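Local coordinates for EAL domain protein (Vibrio cholerae serotype O1, PDB 6IJ2) that probably hydrolyses cyclic dinucleotides such as c-di-GMP as a metal-dependent EAL phosphodiesterase, here holding the linear product 5'-pGpG beside its calcium ions, at residues 68-79 against 92-102; 44-53 against 241-249. The protein carries 1 engineered substitution. One frame throughout, in Å; residues are numbered along the deposited sequence.

Interaction 1: 68-79 against 92-102; sequences RYLFDQMCRVKA and LSINFLPNAIY. With CA (calcium ion), chain J; nucleotides of chain B.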
loop_
_atom_site.group_PDB
_atom_site.type_symbol
_atom_site.label_atom_id
_atom_site.label_comp_id
_atom_site.label_asym_id
_atom_site.label_seq_id
_atom_site.Cartn_x
_atom_site.Cartn_y
_atom_site.Cartn_z
ATOM N N ARG A 68 14.275 8.138 20.585
ATOM C CA ARG A 68 13.745 8.413 19.251
ATOM C C ARG A 68 13.510 9.901 19.039
ATOM O O ARG A 68 13.854 10.453 17.986
ATOM C CB ARG A 68 12.443 7.639 19.030
ATOM C CG ARG A 68 12.624 6.270 18.405
ATOM C CD ARG A 68 11.346 5.457 18.443
ATOM N NE ARG A 68 10.691 5.563 19.742
ATOM C CZ ARG A 68 9.697 4.780 20.146
ATOM N NH1 ARG A 68 9.237 3.825 19.350
ATOM N NH2 ARG A 68 9.158 4.956 21.346
ATOM N N TYR A 69 12.902 10.565 20.023
ATOM C CA TYR A 69 12.593 11.982 19.865
ATOM C C TYR A 69 13.863 12.818 19.799
ATOM O O TYR A 69 13.987 13.700 18.942
ATOM C CB TYR A 69 11.687 12.450 21.003
ATOM C CG TYR A 69 10.456 11.591 21.169
ATOM C CD1 TYR A 69 9.362 11.744 20.328
ATOM C CD2 TYR A 69 10.392 10.617 22.159
ATOM C CE1 TYR A 69 8.236 10.956 20.472
ATOM C CE2 TYR A 69 9.271 9.824 22.311
ATOM C CZ TYR A 69 8.195 9.998 21.464
ATOM O OH TYR A 69 7.077 9.210 21.615
ATOM N N LEU A 70 14.826 12.543 20.682
ATOM C CA LEU A 70 16.095 13.263 20.638
ATOM C C LEU A 70 16.829 12.989 19.333
ATOM O O LEU A 70 17.452 13.889 18.756
ATOM C CB LEU A 70 16.959 12.866 21.838
ATOM C CG LEU A 70 17.951 13.857 22.465
ATOM C CD1 LEU A 70 18.578 13.244 23.713
ATOM C CD2 LEU A 70 19.039 14.300 21.496
ATOM N N PHE A 71 16.765 11.746 18.852
ATOM C CA PHE A 71 17.425 11.398 17.599
ATOM C C PHE A 71 16.793 12.130 16.420
ATOM O O PHE A 71 17.502 12.648 15.546
ATOM C CB PHE A 71 17.375 9.879 17.398
ATOM C CG PHE A 71 17.804 9.445 16.038
ATOM C CD1 PHE A 71 19.145 9.439 15.695
ATOM C CD2 PHE A 71 16.870 9.068 15.091
ATOM C CE1 PHE A 71 19.548 9.060 14.435
ATOM C CE2 PHE A 71 17.267 8.688 13.833
ATOM C CZ PHE A 71 18.612 8.684 13.505
ATOM N N ASP A 72 15.461 12.192 16.388
ATOM C CA ASP A 72 14.762 12.895 15.318
ATOM C C ASP A 72 15.166 14.365 15.273
ATOM O O ASP A 72 15.532 14.892 14.215
ATOM C CB ASP A 72 13.254 12.755 15.516
ATOM C CG ASP A 72 12.466 13.274 14.345
ATOM O OD1 ASP A 72 12.657 12.748 13.227
ATOM O OD2 ASP A 72 11.653 14.203 14.540
ATOM N N GLN A 73 15.113 15.043 16.419
ATOM C CA GLN A 73 15.502 16.450 16.464
ATOM C C GLN A 73 16.952 16.638 16.034
ATOM O O GLN A 73 17.276 17.599 15.327
ATOM C CB GLN A 73 15.271 17.008 17.869
ATOM C CG GLN A 73 13.838 16.845 18.343
ATOM C CD GLN A 73 13.508 17.692 19.556
ATOM O OE1 GLN A 73 12.553 18.469 19.539
ATOM N NE2 GLN A 73 14.290 17.540 20.621
ATOM N N MET A 74 17.837 15.722 16.439
ATOM C CA MET A 74 19.241 15.816 16.046
ATOM C C MET A 74 19.414 15.679 14.538
ATOM O O MET A 74 20.187 16.428 13.928
ATOM C CB MET A 74 20.061 14.755 16.779
ATOM C CG MET A 74 20.446 15.141 18.196
ATOM S SD MET A 74 22.104 15.843 18.297
ATOM C CE MET A 74 23.103 14.354 18.259
ATOM N N CYS A 75 18.714 14.720 13.918
ATOM C CA CYS A 75 18.779 14.574 12.462
ATOM C C CYS A 75 18.401 15.863 11.757
ATOM O O CYS A 75 19.008 16.230 10.744
ATOM C CB CYS A 75 17.852 13.458 11.980
ATOM S SG CYS A 75 18.459 11.806 12.202
ATOM N N ARG A 76 17.375 16.546 12.259
ATOM C CA ARG A 76 16.917 17.765 11.610
ATOM C C ARG A 76 17.957 18.868 11.712
ATOM O O ARG A 76 18.238 19.552 10.725
ATOM C CB ARG A 76 15.595 18.208 12.224
ATOM C CG ARG A 76 14.471 17.212 11.948
ATOM C CD ARG A 76 13.198 17.642 12.612
ATOM N NE ARG A 76 12.147 16.661 12.415
ATOM C CZ ARG A 76 10.853 16.939 12.496
ATOM N NH1 ARG A 76 10.465 18.181 12.759
ATOM N NH2 ARG A 76 9.953 15.983 12.301
ATOM N N VAL A 77 18.554 19.040 12.892
ATOM C CA VAL A 77 19.500 20.128 13.103
ATOM C C VAL A 77 20.789 19.888 12.326
ATOM O O VAL A 77 21.355 20.818 11.733
ATOM C CB VAL A 77 19.769 20.306 14.608
ATOM C CG1 VAL A 77 20.867 21.327 14.821
ATOM C CG2 VAL A 77 18.499 20.733 15.327
ATOM N N LYS A 78 21.289 18.650 12.332
ATOM C CA LYS A 78 22.517 18.342 11.601
ATOM C C LYS A 78 22.329 18.526 10.102
ATOM O O LYS A 78 23.228 19.030 9.414
ATOM C CB LYS A 78 22.963 16.912 11.898
ATOM C CG LYS A 78 23.463 16.687 13.310
ATOM C CD LYS A 78 23.725 15.208 13.542
ATOM C CE LYS A 78 24.335 14.961 14.913
ATOM N NZ LYS A 78 25.707 15.524 15.037
ATOM N N ALA A 79 21.174 18.107 9.575
ATOM C CA ALA A 79 20.906 18.249 8.147
ATOM C C ALA A 79 20.840 19.716 7.748
ATOM O O ALA A 79 21.418 20.126 6.734
ATOM C CB ALA A 79 19.598 17.548 7.777
ATOM N N LEU A 92 15.916 21.188 0.827
ATOM C CA LEU A 92 16.463 20.181 1.728
ATOM C C LEU A 92 15.328 19.246 2.150
ATOM O O LEU A 92 14.332 19.694 2.728
ATOM C CB LEU A 92 17.121 20.844 2.941
ATOM C CG LEU A 92 17.610 19.890 4.036
ATOM C CD1 LEU A 92 18.723 18.982 3.502
ATOM C CD2 LEU A 92 18.021 20.602 5.302
ATOM N N SER A 93 15.477 17.955 1.867
ATOM C CA SER A 93 14.430 16.970 2.140
ATOM C C SER A 93 14.888 16.071 3.277
ATOM O O SER A 93 15.972 15.485 3.207
ATOM C CB SER A 93 14.111 16.149 0.900
ATOM O OG SER A 93 12.882 15.453 1.055
ATOM N N ILE A 94 14.070 15.973 4.321
ATOM C CA ILE A 94 14.437 15.282 5.550
ATOM C C ILE A 94 13.449 14.156 5.776
ATOM O O ILE A 94 12.237 14.340 5.616
ATOM C CB ILE A 94 14.462 16.227 6.766
ATOM C CG1 ILE A 94 15.467 17.353 6.519
ATOM C CG2 ILE A 94 14.834 15.466 8.046
ATOM C CD1 ILE A 94 15.327 18.521 7.485
ATOM N N ASN A 95 13.970 12.993 6.146
ATOM C CA ASN A 95 13.123 11.843 6.431
ATOM C C ASN A 95 12.514 11.992 7.817
ATOM O O ASN A 95 13.229 12.242 8.790
ATOM C CB ASN A 95 13.930 10.548 6.354
ATOM C CG ASN A 95 14.319 10.185 4.933
ATOM O OD1 ASN A 95 13.506 9.662 4.173
ATOM N ND2 ASN A 95 15.566 10.460 4.569
ATOM N N PHE A 96 11.198 11.858 7.912
ATOM C CA PHE A 96 10.517 12.009 9.191
ATOM C C PHE A 96 10.413 10.630 9.823
ATOM O O PHE A 96 9.705 9.761 9.309
ATOM C CB PHE A 96 9.145 12.655 9.010
ATOM C CG PHE A 96 8.519 13.162 10.294
ATOM C CD1 PHE A 96 8.846 12.615 11.528
ATOM C CD2 PHE A 96 7.591 14.186 10.258
ATOM C CE1 PHE A 96 8.258 13.072 12.692
ATOM C CE2 PHE A 96 7.002 14.652 11.420
ATOM C CZ PHE A 96 7.336 14.093 12.637
ATOM N N LEU A 97 11.111 10.444 10.946
ATOM C CA LEU A 97 11.113 9.193 11.689
ATOM C C LEU A 97 9.680 8.745 11.979
ATOM O O LEU A 97 8.921 9.493 12.616
ATOM C CB LEU A 97 11.891 9.355 12.994
ATOM C CG LEU A 97 12.044 8.099 13.858
ATOM C CD1 LEU A 97 13.152 7.199 13.327
ATOM C CD2 LEU A 97 12.286 8.460 15.317
ATOM N N PRO A 98 9.277 7.548 11.526
ATOM C CA PRO A 98 7.888 7.084 11.677
ATOM C C PRO A 98 7.223 7.409 13.013
ATOM O O PRO A 98 7.685 7.008 14.089
ATOM C CB PRO A 98 8.033 5.577 11.460
ATOM C CG PRO A 98 9.103 5.497 10.409
ATOM C CD PRO A 98 10.092 6.585 10.765
ATOM N N ASN A 99 6.099 8.126 12.922
ATOM C CA ASN A 99 5.579 8.964 13.995
ATOM C C ASN A 99 4.514 8.279 14.844
ATOM O O ASN A 99 3.745 8.967 15.526
ATOM C CB ASN A 99 5.014 10.263 13.414
ATOM C CG ASN A 99 5.565 10.582 12.033
ATOM O OD1 ASN A 99 6.133 9.722 11.363
ATOM N ND2 ASN A 99 5.385 11.824 11.597
ATOM N N ALA A 100 4.445 6.945 14.829
ATOM C CA ALA A 100 3.548 6.272 15.762
ATOM C C ALA A 100 3.943 6.542 17.205
ATOM O O ALA A 100 3.139 6.315 18.115
ATOM C CB ALA A 100 3.521 4.767 15.504
ATOM N N ILE A 101 5.168 7.014 17.429
ATOM C CA ILE A 101 5.593 7.470 18.737
ATOM C C ILE A 101 5.789 8.979 18.785
ATOM O O ILE A 101 5.618 9.579 19.853
ATOM C CB ILE A 101 6.870 6.731 19.175
ATOM C CG1 ILE A 101 7.896 6.704 18.033
ATOM C CG2 ILE A 101 6.503 5.321 19.610
ATOM C CD1 ILE A 101 8.816 7.918 17.961
ATOM N N TYR A 102 6.108 9.616 17.655
ATOM C CA TYR A 102 6.059 11.069 17.536
ATOM C C TYR A 102 4.597 11.504 17.524
ATOM O O TYR A 102 4.185 12.332 16.707
ATOM C CB TYR A 102 6.791 11.527 16.269
ATOM C CG TYR A 102 7.251 12.974 16.252
ATOM C CD1 TYR A 102 6.395 13.996 15.857
ATOM C CD2 TYR A 102 8.556 13.313 16.592
ATOM C CE1 TYR A 102 6.813 15.314 15.825
ATOM C CE2 TYR A 102 8.985 14.633 16.562
ATOM C CZ TYR A 102 8.108 15.628 16.178
ATOM O OH TYR A 102 8.524 16.940 16.143
HETATM CA CA CA J . 13.253 9.142 1.871
ATOM P P G B 2 20.324 4.757 3.001
ATOM O OP1 G B 2 20.863 6.069 2.892
ATOM O OP2 G B 2 21.166 3.674 3.389
ATOM O "O5'" G B 2 19.085 4.762 3.975
ATOM C "C5'" G B 2 18.539 3.560 4.504
ATOM C "C4'" G B 2 17.254 3.860 5.221
ATOM O "O4'" G B 2 17.509 4.806 6.278
ATOM C "C3'" G B 2 16.148 4.476 4.364
ATOM O "O3'" G B 2 14.882 3.905 4.637
ATOM C "C2'" G B 2 16.116 5.926 4.823
ATOM O "O2'" G B 2 14.876 6.573 4.724
ATOM C "C1'" G B 2 16.514 5.782 6.285
ATOM N N9 G B 2 17.090 7.019 6.776
ATOM C C8 G B 2 18.224 7.640 6.324
ATOM N N7 G B 2 18.454 8.778 6.913
ATOM C C5 G B 2 17.394 8.927 7.787
ATOM C C6 G B 2 17.095 9.968 8.696
ATOM O O6 G B 2 17.713 11.006 8.899
ATOM N N1 G B 2 15.929 9.715 9.400
ATOM C C2 G B 2 15.143 8.606 9.240
ATOM N N2 G B 2 14.052 8.548 10.003
ATOM N N3 G B 2 15.418 7.621 8.409
ATOM C C4 G B 2 16.548 7.845 7.719
HETATM O O HOH W 1 13.178 13.829 11.068
HETATM O O HOH W 2 13.917 8.771 -0.320
#

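Interaction 2: 44-53 against 241-249; sequences YEALVRGLNN and KPGFESLPS. With CA (calcium ion), chain J; nucleotides of chain B.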
loop_
_atom_site.group_PDB
_atom_site.type_symbol
_atom_site.label_atom_id
_atom_site.label_comp_id
_atom_site.label_asym_id
_atom_site.label_seq_id
_atom_site.Cartn_x
_atom_site.Cartn_y
_atom_site.Cartn_z
ATOM N N TYR A 44 18.208 18.235 -2.327
ATOM C CA TYR A 44 18.957 17.073 -1.847
ATOM C C TYR A 44 18.219 16.426 -0.691
ATOM O O TYR A 44 17.698 17.126 0.183
ATOM C CB TYR A 44 20.370 17.458 -1.348
ATOM C CG TYR A 44 21.314 17.924 -2.424
ATOM C CD1 TYR A 44 21.250 19.224 -2.916
ATOM C CD2 TYR A 44 22.280 17.073 -2.938
ATOM C CE1 TYR A 44 22.103 19.656 -3.897
ATOM C CE2 TYR A 44 23.141 17.495 -3.927
ATOM C CZ TYR A 44 23.052 18.791 -4.399
ATOM O OH TYR A 44 23.907 19.230 -5.385
ATOM N N GLU A 45 18.197 15.093 -0.672
ATOM C CA GLU A 45 17.692 14.357 0.473
ATOM C C GLU A 45 18.841 14.133 1.449
ATOM O O GLU A 45 19.939 13.729 1.041
ATOM C CB GLU A 45 17.073 13.021 0.050
ATOM C CG GLU A 45 16.566 12.247 1.240
ATOM C CD GLU A 45 15.951 10.911 0.896
ATOM O OE1 GLU A 45 16.058 10.456 -0.269
ATOM O OE2 GLU A 45 15.345 10.333 1.817
ATOM N N ALA A 46 18.608 14.470 2.723
ATOM C CA ALA A 46 19.572 14.206 3.789
ATOM C C ALA A 46 19.408 12.776 4.300
ATOM O O ALA A 46 18.291 12.335 4.599
ATOM C CB ALA A 46 19.392 15.201 4.939
ATOM N N LEU A 47 20.528 12.063 4.431
ATOM C CA LEU A 47 20.525 10.648 4.795
ATOM C C LEU A 47 21.542 10.418 5.899
ATOM O O LEU A 47 22.697 10.830 5.773
ATOM C CB LEU A 47 20.868 9.774 3.596
ATOM C CG LEU A 47 19.878 9.874 2.434
ATOM C CD1 LEU A 47 20.543 9.357 1.186
ATOM C CD2 LEU A 47 18.616 9.066 2.743
ATOM N N VAL A 48 21.116 9.747 6.963
ATOM C CA VAL A 48 21.967 9.570 8.134
ATOM C C VAL A 48 23.162 8.674 7.807
ATOM O O VAL A 48 23.051 7.693 7.059
ATOM C CB VAL A 48 21.117 9.002 9.285
ATOM C CG1 VAL A 48 21.696 7.711 9.818
ATOM C CG2 VAL A 48 20.971 10.023 10.387
ATOM N N ARG A 49 24.321 9.012 8.377
ATOM C CA ARG A 49 25.546 8.241 8.223
ATOM C C ARG A 49 26.316 8.303 9.529
ATOM O O ARG A 49 26.171 9.252 10.302
ATOM C CB ARG A 49 26.451 8.783 7.102
ATOM C CG ARG A 49 25.883 8.670 5.696
ATOM C CD ARG A 49 25.731 7.212 5.283
ATOM N NE ARG A 49 25.241 7.101 3.915
ATOM C CZ ARG A 49 23.953 7.019 3.597
ATOM N NH1 ARG A 49 23.574 6.927 2.327
ATOM N NH2 ARG A 49 23.043 7.041 4.553
ATOM N N GLY A 50 27.136 7.287 9.768
ATOM C CA GLY A 50 28.054 7.340 10.886
ATOM C C GLY A 50 29.130 8.388 10.664
ATOM O O GLY A 50 29.292 8.941 9.574
ATOM N N LEU A 51 29.892 8.663 11.728
ATOM C CA LEU A 51 30.943 9.674 11.634
ATOM C C LEU A 51 32.048 9.259 10.668
ATOM O O LEU A 51 32.749 10.120 10.123
ATOM C CB LEU A 51 31.532 9.959 13.022
ATOM C CG LEU A 51 30.603 10.719 13.976
ATOM C CD1 LEU A 51 31.314 11.032 15.284
ATOM C CD2 LEU A 51 30.054 11.988 13.321
ATOM N N ASN A 52 32.231 7.955 10.458
ATOM C CA ASN A 52 33.184 7.426 9.488
ATOM C C ASN A 52 32.480 6.845 8.263
ATOM O O ASN A 52 32.945 5.861 7.681
ATOM C CB ASN A 52 34.076 6.373 10.142
ATOM C CG ASN A 52 34.969 6.954 11.222
ATOM O OD1 ASN A 52 36.150 7.199 10.993
ATOM N ND2 ASN A 52 34.405 7.182 12.406
ATOM N N ASN A 53 31.348 7.442 7.880
ATOM C CA ASN A 53 30.535 7.015 6.740
ATOM C C ASN A 53 29.947 5.618 6.940
ATOM O O ASN A 53 29.682 4.905 5.972
ATOM C CB ASN A 53 31.325 7.081 5.425
ATOM C CG ASN A 53 30.425 7.158 4.203
ATOM O OD1 ASN A 53 29.275 7.593 4.290
ATOM N ND2 ASN A 53 30.945 6.732 3.056
ATOM N N LYS A 241 25.144 9.026 -6.460
ATOM C CA LYS A 241 25.048 8.406 -5.155
ATOM C C LYS A 241 25.049 9.479 -4.067
ATOM O O LYS A 241 25.506 10.600 -4.294
ATOM C CB LYS A 241 26.219 7.450 -4.940
ATOM C CG LYS A 241 26.391 6.389 -6.020
ATOM C CD LYS A 241 27.694 5.629 -5.797
ATOM C CE LYS A 241 28.046 4.733 -6.972
ATOM N NZ LYS A 241 29.375 4.078 -6.769
ATOM N N PRO A 242 24.546 9.154 -2.875
ATOM C CA PRO A 242 24.670 10.075 -1.737
ATOM C C PRO A 242 26.116 10.494 -1.500
ATOM O O PRO A 242 27.051 9.711 -1.672
ATOM C CB PRO A 242 24.129 9.254 -0.564
ATOM C CG PRO A 242 23.135 8.295 -1.225
ATOM C CD PRO A 242 23.799 7.926 -2.521
ATOM N N GLY A 243 26.298 11.744 -1.089
ATOM C CA GLY A 243 27.634 12.220 -0.804
ATOM C C GLY A 243 27.825 12.507 0.667
ATOM O O GLY A 243 27.078 13.301 1.248
ATOM N N PHE A 244 28.825 11.868 1.273
ATOM C CA PHE A 244 29.100 12.041 2.693
ATOM C C PHE A 244 29.516 13.475 2.975
ATOM O O PHE A 244 30.549 13.930 2.476
ATOM C CB PHE A 244 30.203 11.076 3.125
ATOM C CG PHE A 244 30.551 11.158 4.580
ATOM C CD1 PHE A 244 29.752 10.558 5.529
ATOM C CD2 PHE A 244 31.688 11.835 4.997
ATOM C CE1 PHE A 244 30.075 10.623 6.870
ATOM C CE2 PHE A 244 32.018 11.907 6.339
ATOM C CZ PHE A 244 31.208 11.301 7.277
ATOM N N GLU A 245 28.701 14.182 3.764
ATOM C CA GLU A 245 28.951 15.575 4.148
ATOM C C GLU A 245 29.291 16.439 2.936
ATOM O O GLU A 245 30.131 17.338 2.999
ATOM C CB GLU A 245 30.047 15.658 5.219
ATOM C CG GLU A 245 29.669 14.945 6.514
ATOM C CD GLU A 245 30.573 15.297 7.692
ATOM O OE1 GLU A 245 31.805 15.405 7.503
ATOM O OE2 GLU A 245 30.046 15.467 8.814
ATOM N N SER A 246 28.616 16.181 1.819
ATOM C CA SER A 246 28.881 16.937 0.604
ATOM C C SER A 246 27.634 16.958 -0.269
ATOM O O SER A 246 26.707 16.168 -0.080
ATOM C CB SER A 246 30.063 16.354 -0.176
ATOM O OG SER A 246 29.803 15.014 -0.556
ATOM N N LEU A 247 27.628 17.891 -1.225
ATOM C CA LEU A 247 26.556 18.020 -2.210
ATOM C C LEU A 247 27.061 17.478 -3.540
ATOM O O LEU A 247 27.750 18.199 -4.282
ATOM C CB LEU A 247 26.119 19.481 -2.355
ATOM C CG LEU A 247 25.627 20.135 -1.064
ATOM C CD1 LEU A 247 25.238 21.592 -1.304
ATOM C CD2 LEU A 247 24.461 19.337 -0.463
ATOM N N PRO A 248 26.761 16.224 -3.878
ATOM C CA PRO A 248 27.335 15.619 -5.086
ATOM C C PRO A 248 26.893 16.334 -6.352
ATOM O O PRO A 248 25.792 16.883 -6.432
ATOM C CB PRO A 248 26.795 14.181 -5.059
ATOM C CG PRO A 248 26.379 13.940 -3.657
ATOM C CD PRO A 248 25.981 15.260 -3.080
ATOM N N SER A 249 27.779 16.316 -7.346
ATOM C CA SER A 249 27.454 16.773 -8.687
ATOM C C SER A 249 26.710 15.677 -9.439
ATOM O O SER A 249 26.885 14.487 -9.168
ATOM C CB SER A 249 28.726 17.147 -9.447
ATOM O OG SER A 249 29.593 16.028 -9.532
HETATM CA CA CA J . 13.253 9.142 1.871
ATOM P P G B 2 20.324 4.757 3.001
ATOM O OP1 G B 2 20.863 6.069 2.892
ATOM O OP2 G B 2 21.166 3.674 3.389
ATOM O "O5'" G B 2 19.085 4.762 3.975
ATOM C "C5'" G B 2 18.539 3.560 4.504
ATOM C "C4'" G B 2 17.254 3.860 5.221
ATOM O "O4'" G B 2 17.509 4.806 6.278
ATOM C "C3'" G B 2 16.148 4.476 4.364
ATOM O "O3'" G B 2 14.882 3.905 4.637
ATOM C "C2'" G B 2 16.116 5.926 4.823
ATOM O "O2'" G B 2 14.876 6.573 4.724
ATOM C "C1'" G B 2 16.514 5.782 6.285
ATOM N N9 G B 2 17.090 7.019 6.776
ATOM C C8 G B 2 18.224 7.640 6.324
ATOM N N7 G B 2 18.454 8.778 6.913
ATOM C C5 G B 2 17.394 8.927 7.787
ATOM C C6 G B 2 17.095 9.968 8.696
ATOM O O6 G B 2 17.713 11.006 8.899
ATOM N N1 G B 2 15.929 9.715 9.400
ATOM C C2 G B 2 15.143 8.606 9.240
ATOM N N2 G B 2 14.052 8.548 10.003
ATOM N N3 G B 2 15.418 7.621 8.409
ATOM C C4 G B 2 16.548 7.845 7.719
HETATM O O HOH W 2 13.917 8.771 -0.320
#

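Interaction 1: 68-79 against 92-102
R76 and F96 make the cation-pi pair of this contact, with the guanidinium carbon CZ of R76 4.5 Å from the F96 ring centroid. The guanidinium stands almost upright on the ring, planes 88° apart, so NH2 points edge-on over the ring centre. The R76 chain is extended from CG to NE, which gives arginine the length to cross from the helix to F96. T111 and Y148 also hydrogen-bond this guanidinium.

R76 NE makes a salt bridge to D72 OD2 (3.3 Å) one helical turn back. With CG anti to the backbone N (chi1 -171°), the D72 carboxylate reaches both R76 and a water, which joins D72 OD1 (2.5 Å) to N95 O (2.8 Å) and so ties helix to strand backbone.

Apolar contacts dominate elsewhere. I101, though poorly ordered, lies over one face of the R68 guanidinium, and L97 CD2 packs on R68 CG. Small A79 lets the two elements come close, its CB 4.2 Å from L92 CD2 and near I94 CG1.

Helix and strand run antiparallel, as in the beta/alpha units of this barrel. D72, T111, Y148 and the F96 face together satisfy and fix the buried guanidinium, whose charge would probably favour the ionised D72 carboxylate.

Interaction 2: 44-53 against 241-249
The Y44 ring takes L247 CD2 over the centre of one face, 3.9 Å from the ring centroid, a CH-pi contact; P248 O lies in the ring plane at the edge, 3.2 Å from Y44 OH. F244, the other ring, has N53 CB over one face and CG of its neighbour E245 on the opposite one, with G50 O and R49 CB at its edge. The two segments belong to the TIM-barrel-like EAL fold, where strands 41-49 and 233-244 each flank strand 27-35; E45, A46 and L47 spell the family's signature. Aromatic residues suit this join because one ring can meet a methyl, a proline and a carbonyl at once. F244 packs against the type I turn G50-N53 with its CG anti to the backbone N (chi1 -179°), bringing CE1 to 3.3 Å from G50 O.

Nearer the ligand, P242 CG packs on L47 CD1 (3.7 Å), and its ring carbons also lie beside R49 NH1. Arginine suits that place: NH1 and NH2 both donate to OP1 of the guanosine nucleotide. A bend at chi2 (-65°) folds its chain back, and R49 NH2 further bonds V48 O at 2.6 Å, standing 38° above that carbonyl's plane.

Interactions 1 and 2 lie about 16 Å apart, centre to centre, and meet through neighbouring strands 91-96 and 41-49, where S93 O stands 2.9 Å from A46 N. At the metal they converge: N95 OD1 and E45 OE2 each bind the same calcium ion at 2.4 Å, alongside E128 and D158, and N95 ND2 probably hydrogen-bonds E45 OE2, which would orient both ligands. Both contacts reach the guanine: V48 N of interaction 2 donates almost straight to its N7 (2.8 Å), while L97 CA of interaction 1 merely packs 3.4 Å from its N2. The helix joins in as well, since C75 SG packs against V48 CG2 beside the base.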